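Local coordinates for protein malate dehydrogenase (Porphyromonas gingivalis, PDB 3FI9) that probably interconverts malate and oxaloacetate with NAD as the redox partner, as an NAD-dependent malate dehydrogenase of the LDH/MDH superfamily, at residues G18-G21 with S22-Q26; R234-F237 with Q238-Y242; S244-M247 with I248-A251. All blocks are in the same frame, centred on the assembly; numbering follows the deposited sequence.

Interaction 1: G18-G21 with S22-Q26; sequences GMIG and SNMAQ
The carbonyl oxygen of G18, the N-cap residue, takes two donors from S22: the backbone S22 N at 2.8 Å from G18 O, and the hydroxyl, with S22 OG 2.9 Å from the same G18 O. The two reach that oxygen from opposite faces of its carbonyl plane. A chi1 of 69° folds the S22 hydroxyl back onto the preceding turn. M24 N donates to I20 O at 2.9 Å and A25 N to G21 O at 3.0 Å, whereas N23 N to M19 O is weak. Beside them I20 and M24 run the same way, I20 CG2 lying 3.8 Å from M24 CE, and both also pack on I125 of the predicted NAD site. S22 rests on V50 of helix 44-57, and N23 OD1 is bonded to S241 OG; N23 ND2 bonds to Q26 OE1 of the second subunit. This is the start of the helix of the first beta-alpha-beta unit of the Rossmann fold (strand 10-14, helix 19-30, strand 37-40), whose glycine-rich turn is predicted to bind NAD. The carbonyl of G18 is spent on S22, while the amino end of the helix probably favours the cofactor's diphosphate, as in other Rossmann dehydrogenases.

Interaction 2: R234-F237 with Q238-Y242; sequences RSSF and QSPSY
At F237, the N-cap residue, the backbone turns from loop into helix 238-251, whose first turn is closed by a weak bond from S241 N to F237 O of 3.3 Å. This helix start belongs to the alpha/beta C-terminal domain of the LDH/MDH fold. P240 sits in the first turn, where its missing N-H costs the helix no bond, and its ring packs back on the loop. P240 CG lies 3.6 Å from S236 O, and S236 OG comes within 3.8 Å of the same P240 CG. F237 and Q238 extend side by side in the same direction, with ring and amide planes 36° apart. A chi1 of 59° tucks the F237 ring over its own backbone and alongside its neighbour, where F237 CE1 meets the aliphatic Q238 CG at 3.5 Å. Beyond, the ring reaches helix 19-30, while Q238 OE1 is bonded to R232 and Q238 NE2 to S22 O and Q26 OE1 of the second subunit. E53 of that subunit accepts the backbone N-H groups of F237, Q238 and S239, putting a carboxylate at this helix N terminus. At the edge of the F237 ring, and in its plane, S235 O lies 3.5 Å from F237 CD2.

Interaction 3: S244-M247 with I248-A251; sequences SIEM and IRAA
R249 N and I245 O form the shortest of four consecutive i to i+4 bonds here, 2.9 Å long with an N-H...O angle of 166°. The motif is a regular alpha-helix, the last two turns of helix 238-251 in the alpha/beta C-terminal domain. I248 N reaches S244 O at 3.0 Å, and A250 N and A251 N bond to E246 O and M247 O in turn. E246 O also accepts from a water, and that water accepts the N-H of R249 NE, 3.0 Å from the water oxygen. A second water spans the side chains, donating to E246 OE1 and accepting from R249 NH2. Both waters lie in plane at the edge of the guanidinium, so they help to fix its rotation. E246 OE1 and R249 NH2 stand 4.4 Å apart, beyond a salt bridge, and the opposite charges are therefore joined through solvent; R249 NH2 has in addition a long, weak ion pair with E255. The bend of the arginine chain at chi3 (71°) turns its head back toward E246.

On another side of the helix the packing is apolar. I245 and I248 slant across one another, and I248 also lies against H121 and I123 of strand 121-124, while I245 touches T27 of helix 19-30. M247 touches I123 as well, together with I281 of strand 279-282, and A250 and A251 also rest on I281. I248 CG2 sits 3.4 Å from I245 O and 4.0 Å from I245 CG2.

All three contacts are local and follow in series, so none nests within or crosses another, and each closes a helical turn without spanning a long loop. From the N terminus, interaction 1 starts helix 19-30 between strands 10-14 and 37-40 of the NAD-binding domain. Some two hundred residues later, interaction 2 joins the loop after helix 224-232 to helix 238-251, and interaction 3 follows on that same helix. Folding brings the distant parts together: M19 CE comes 3.4 Å from F237 CE1, and M24 CB lies 3.6 Å from I245 CD1. Helix 238-251 thereby ties the alpha/beta C-terminal region to helix 19-30 of the NAD-binding domain, while interactions 1 and 2 also touch the second subunit.

Interaction 1: G18-G21 with S22-Q26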
loop_
_atom_site.group_PDB
_atom_site.type_symbol
_atom_site.label_atom_id
_atom_site.label_comp_id
_atom_site.label_asym_id
_atom_site.label_seq_id
_atom_site.Cartn_x
_atom_site.Cartn_y
_atom_site.Cartn_z
ATOM N N GLY A 18 8.291 8.739 -5.283
ATOM C CA GLY A 18 8.652 8.512 -3.892
ATOM C C GLY A 18 7.896 7.418 -3.135
ATOM O O GLY A 18 6.927 6.811 -3.634
ATOM N N MET A 19 8.370 7.153 -1.922
ATOM C CA MET A 19 7.776 6.150 -1.063
ATOM C C MET A 19 6.334 6.502 -0.715
ATOM O O MET A 19 5.432 5.653 -0.794
ATOM C CB MET A 19 8.652 5.946 0.185
ATOM C CG MET A 19 10.044 5.279 -0.152
ATOM S SD MET A 19 9.894 3.593 -0.828
ATOM C CE MET A 19 8.965 2.817 0.453
ATOM N N ILE A 20 6.092 7.759 -0.365
ATOM C CA ILE A 20 4.706 8.202 -0.218
ATOM C C ILE A 20 3.837 8.163 -1.520
ATOM O O ILE A 20 2.726 7.576 -1.548
ATOM C CB ILE A 20 4.644 9.615 0.366
ATOM C CG1 ILE A 20 5.246 9.646 1.773
ATOM C CG2 ILE A 20 3.205 10.073 0.391
ATOM C CD1 ILE A 20 5.389 11.067 2.310
ATOM N N GLY A 21 4.319 8.812 -2.576
ATOM C CA GLY A 21 3.528 8.869 -3.840
ATOM C C GLY A 21 3.265 7.489 -4.435
ATOM O O GLY A 21 2.196 7.229 -5.006
ATOM N N SER A 22 4.243 6.602 -4.351
ATOM C CA SER A 22 4.046 5.251 -4.921
ATOM C C SER A 22 2.932 4.493 -4.135
ATOM O O SER A 22 2.081 3.749 -4.703
ATOM C CB SER A 22 5.375 4.484 -4.993
ATOM O OG SER A 22 5.902 4.109 -3.709
ATOM N N ASN A 23 2.951 4.661 -2.819
ATOM C CA ASN A 23 1.930 4.051 -1.967
ATOM C C ASN A 23 0.595 4.685 -2.282
ATOM O O ASN A 23 -0.407 4.007 -2.308
ATOM C CB ASN A 23 2.304 4.157 -0.482
ATOM C CG ASN A 23 1.337 3.366 0.434
ATOM O OD1 ASN A 23 0.237 3.809 0.703
ATOM N ND2 ASN A 23 1.791 2.231 0.951
ATOM N N MET A 24 0.578 5.982 -2.592
ATOM C CA MET A 24 -0.674 6.638 -2.955
ATOM C C MET A 24 -1.244 6.043 -4.233
ATOM O O MET A 24 -2.454 5.864 -4.356
ATOM C CB MET A 24 -0.489 8.152 -3.155
ATOM C CG MET A 24 -0.161 8.986 -1.867
ATOM S SD MET A 24 0.130 10.780 -2.431
ATOM C CE MET A 24 -0.071 11.606 -0.866
ATOM N N ALA A 25 -0.364 5.733 -5.161
ATOM C CA ALA A 25 -0.812 5.202 -6.424
ATOM C C ALA A 25 -1.489 3.868 -6.209
ATOM O O ALA A 25 -2.524 3.599 -6.796
ATOM C CB ALA A 25 0.402 5.013 -7.403
ATOM N N GLN A 26 -0.877 3.019 -5.404
ATOM C CA GLN A 26 -1.434 1.696 -5.112
ATOM C C GLN A 26 -2.756 1.884 -4.349
ATOM O O GLN A 26 -3.712 1.197 -4.592
ATOM C CB GLN A 26 -0.418 0.868 -4.291
ATOM C CG GLN A 26 -1.041 -0.531 -3.844
ATOM C CD GLN A 26 -0.092 -1.320 -2.964
ATOM O OE1 GLN A 26 1.101 -1.013 -2.864
ATOM N NE2 GLN A 26 -0.634 -2.323 -2.272
#

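Interaction 2: R234-F237 with Q238-Y242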
loop_
_atom_site.group_PDB
_atom_site.type_symbol
_atom_site.label_atom_id
_atom_site.label_comp_id
_atom_site.label_asym_id
_atom_site.label_seq_id
_atom_site.Cartn_x
_atom_site.Cartn_y
_atom_site.Cartn_z
ATOM N N ARG A 234 13.330 5.467 8.118
ATOM C CA ARG A 234 12.964 6.497 7.134
ATOM C C ARG A 234 11.699 7.183 7.630
ATOM O O ARG A 234 11.088 6.705 8.567
ATOM C CB ARG A 234 12.677 5.877 5.764
ATOM C CG ARG A 234 11.928 4.571 5.858
ATOM C CD ARG A 234 11.313 4.161 4.531
ATOM N NE ARG A 234 12.279 4.233 3.446
ATOM C CZ ARG A 234 13.247 3.344 3.231
ATOM N NH1 ARG A 234 13.373 2.287 4.013
ATOM N NH2 ARG A 234 14.071 3.509 2.214
ATOM N N SER A 235 11.325 8.300 7.031
ATOM C CA SER A 235 10.066 8.986 7.391
ATOM C C SER A 235 8.846 8.121 7.090
ATOM O O SER A 235 8.898 7.257 6.212
ATOM C CB SER A 235 9.930 10.302 6.629
ATOM O OG SER A 235 11.149 11.026 6.656
ATOM N N SER A 236 7.750 8.360 7.815
ATOM C CA SER A 236 6.491 7.671 7.545
ATOM C C SER A 236 6.083 7.825 6.072
ATOM O O SER A 236 6.273 8.876 5.469
ATOM C CB SER A 236 5.391 8.257 8.435
ATOM O OG SER A 236 5.217 9.610 8.075
ATOM N N PHE A 237 5.534 6.780 5.476
ATOM C CA PHE A 237 5.070 6.908 4.089
ATOM C C PHE A 237 3.746 6.208 3.865
ATOM O O PHE A 237 2.924 6.627 3.008
ATOM C CB PHE A 237 6.144 6.441 3.106
ATOM C CG PHE A 237 6.561 5.008 3.295
ATOM C CD1 PHE A 237 6.028 4.015 2.488
ATOM C CD2 PHE A 237 7.500 4.675 4.246
ATOM C CE1 PHE A 237 6.423 2.672 2.649
ATOM C CE2 PHE A 237 7.893 3.351 4.415
ATOM C CZ PHE A 237 7.354 2.351 3.615
ATOM N N GLN A 238 3.480 5.183 4.654
ATOM C CA GLN A 238 2.225 4.491 4.447
ATOM C C GLN A 238 1.055 5.263 5.072
ATOM O O GLN A 238 -0.028 5.407 4.427
ATOM C CB GLN A 238 2.282 3.076 4.981
ATOM C CG GLN A 238 3.326 2.199 4.299
ATOM C CD GLN A 238 3.336 0.775 4.906
ATOM O OE1 GLN A 238 4.315 0.378 5.595
ATOM N NE2 GLN A 238 2.228 0.023 4.702
ATOM N N SER A 239 1.226 5.788 6.293
ATOM C CA SER A 239 0.074 6.507 6.868
ATOM C C SER A 239 -0.276 7.844 6.174
ATOM O O SER A 239 -1.443 8.093 5.908
ATOM C CB SER A 239 0.113 6.612 8.413
ATOM O OG SER A 239 1.362 7.190 8.873
ATOM N N PRO A 240 0.734 8.695 5.864
ATOM C CA PRO A 240 0.389 9.915 5.173
ATOM C C PRO A 240 -0.242 9.606 3.832
ATOM O O PRO A 240 -1.092 10.342 3.392
ATOM C CB PRO A 240 1.731 10.629 4.944
ATOM C CG PRO A 240 2.787 9.618 5.210
ATOM C CD PRO A 240 2.198 8.559 6.089
ATOM N N SER A 241 0.198 8.535 3.195
ATOM C CA SER A 241 -0.335 8.147 1.895
ATOM C C SER A 241 -1.784 7.740 2.023
ATOM O O SER A 241 -2.687 8.306 1.378
ATOM C CB SER A 241 0.458 6.968 1.328
ATOM O OG SER A 241 -0.319 6.375 0.288
ATOM N N TYR A 242 -2.033 6.738 2.861
ATOM C CA TYR A 242 -3.381 6.214 2.981
ATOM C C TYR A 242 -4.384 7.329 3.386
ATOM O O TYR A 242 -5.454 7.464 2.802
ATOM C CB TYR A 242 -3.427 5.075 4.012
ATOM C CG TYR A 242 -4.811 4.570 4.206
ATOM C CD1 TYR A 242 -5.408 3.726 3.266
ATOM C CD2 TYR A 242 -5.517 4.894 5.348
ATOM C CE1 TYR A 242 -6.729 3.246 3.464
ATOM C CE2 TYR A 242 -6.799 4.449 5.524
ATOM C CZ TYR A 242 -7.397 3.647 4.584
ATOM O OH TYR A 242 -8.673 3.201 4.858
#

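Interaction 3: S244-M247 with I248-A251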
loop_
_atom_site.group_PDB
_atom_site.type_symbol
_atom_site.label_atom_id
_atom_site.label_comp_id
_atom_site.label_asym_id
_atom_site.label_seq_id
_atom_site.Cartn_x
_atom_site.Cartn_y
_atom_site.Cartn_z
ATOM N N SER A 244 -4.250 10.692 3.136
ATOM C CA SER A 244 -4.405 11.623 2.013
ATOM C C SER A 244 -5.329 11.049 0.928
ATOM O O SER A 244 -6.159 11.758 0.347
ATOM C CB SER A 244 -3.024 11.925 1.415
ATOM O OG SER A 244 -2.196 12.628 2.383
ATOM N N ILE A 245 -5.135 9.791 0.612
ATOM C CA ILE A 245 -6.001 9.230 -0.439
ATOM C C ILE A 245 -7.443 9.045 0.050
ATOM O O ILE A 245 -8.397 9.178 -0.752
ATOM C CB ILE A 245 -5.442 7.962 -1.093
ATOM C CG1 ILE A 245 -3.978 8.234 -1.553
ATOM C CG2 ILE A 245 -6.376 7.525 -2.288
ATOM C CD1 ILE A 245 -3.747 9.442 -2.547
ATOM N N GLU A 246 -7.629 8.749 1.339
ATOM C CA GLU A 246 -9.002 8.758 1.859
ATOM C C GLU A 246 -9.568 10.135 1.687
ATOM O O GLU A 246 -10.773 10.264 1.405
ATOM C CB GLU A 246 -9.089 8.469 3.365
ATOM C CG GLU A 246 -8.831 7.089 3.813
ATOM C CD GLU A 246 -8.996 6.957 5.342
ATOM O OE1 GLU A 246 -9.896 6.235 5.761
ATOM O OE2 GLU A 246 -8.244 7.569 6.119
ATOM N N MET A 247 -8.744 11.181 1.909
ATOM C CA MET A 247 -9.262 12.569 1.695
ATOM C C MET A 247 -9.735 12.803 0.249
ATOM O O MET A 247 -10.849 13.359 0.050
ATOM C CB MET A 247 -8.229 13.660 2.077
ATOM C CG MET A 247 -7.686 13.519 3.525
ATOM S SD MET A 247 -6.374 14.709 3.864
ATOM C CE MET A 247 -7.156 16.256 3.561
ATOM N N ILE A 248 -8.905 12.465 -0.744
ATOM C CA ILE A 248 -9.308 12.718 -2.144
ATOM C C ILE A 248 -10.531 11.830 -2.534
ATOM O O ILE A 248 -11.432 12.239 -3.279
ATOM C CB ILE A 248 -8.131 12.559 -3.150
ATOM C CG1 ILE A 248 -8.395 13.433 -4.385
ATOM C CG2 ILE A 248 -7.858 11.050 -3.530
ATOM C CD1 ILE A 248 -8.344 14.944 -4.096
ATOM N N ARG A 249 -10.593 10.625 -1.997
ATOM C CA ARG A 249 -11.820 9.844 -2.180
ATOM C C ARG A 249 -13.094 10.595 -1.729
ATOM O O ARG A 249 -14.106 10.579 -2.429
ATOM C CB ARG A 249 -11.745 8.493 -1.500
ATOM C CG ARG A 249 -13.096 7.758 -1.559
ATOM C CD ARG A 249 -12.920 6.329 -1.137
ATOM N NE ARG A 249 -12.654 6.211 0.290
ATOM C CZ ARG A 249 -12.422 5.039 0.894
ATOM N NH1 ARG A 249 -12.471 3.906 0.192
ATOM N NH2 ARG A 249 -12.189 4.985 2.195
ATOM N N ALA A 250 -13.047 11.257 -0.573
ATOM C CA ALA A 250 -14.184 12.040 -0.079
ATOM C C ALA A 250 -14.511 13.188 -1.019
ATOM O O ALA A 250 -15.668 13.452 -1.314
ATOM C CB ALA A 250 -13.866 12.588 1.342
ATOM N N ALA A 251 -13.482 13.890 -1.473
ATOM C CA ALA A 251 -13.678 15.000 -2.410
ATOM C C ALA A 251 -14.263 14.532 -3.736
ATOM O O ALA A 251 -14.840 15.334 -4.448
ATOM C CB ALA A 251 -12.381 15.733 -2.667
HETATM O O HOH W 1 -12.933 8.607 2.035
HETATM O O HOH W 2 -12.568 6.971 4.647
#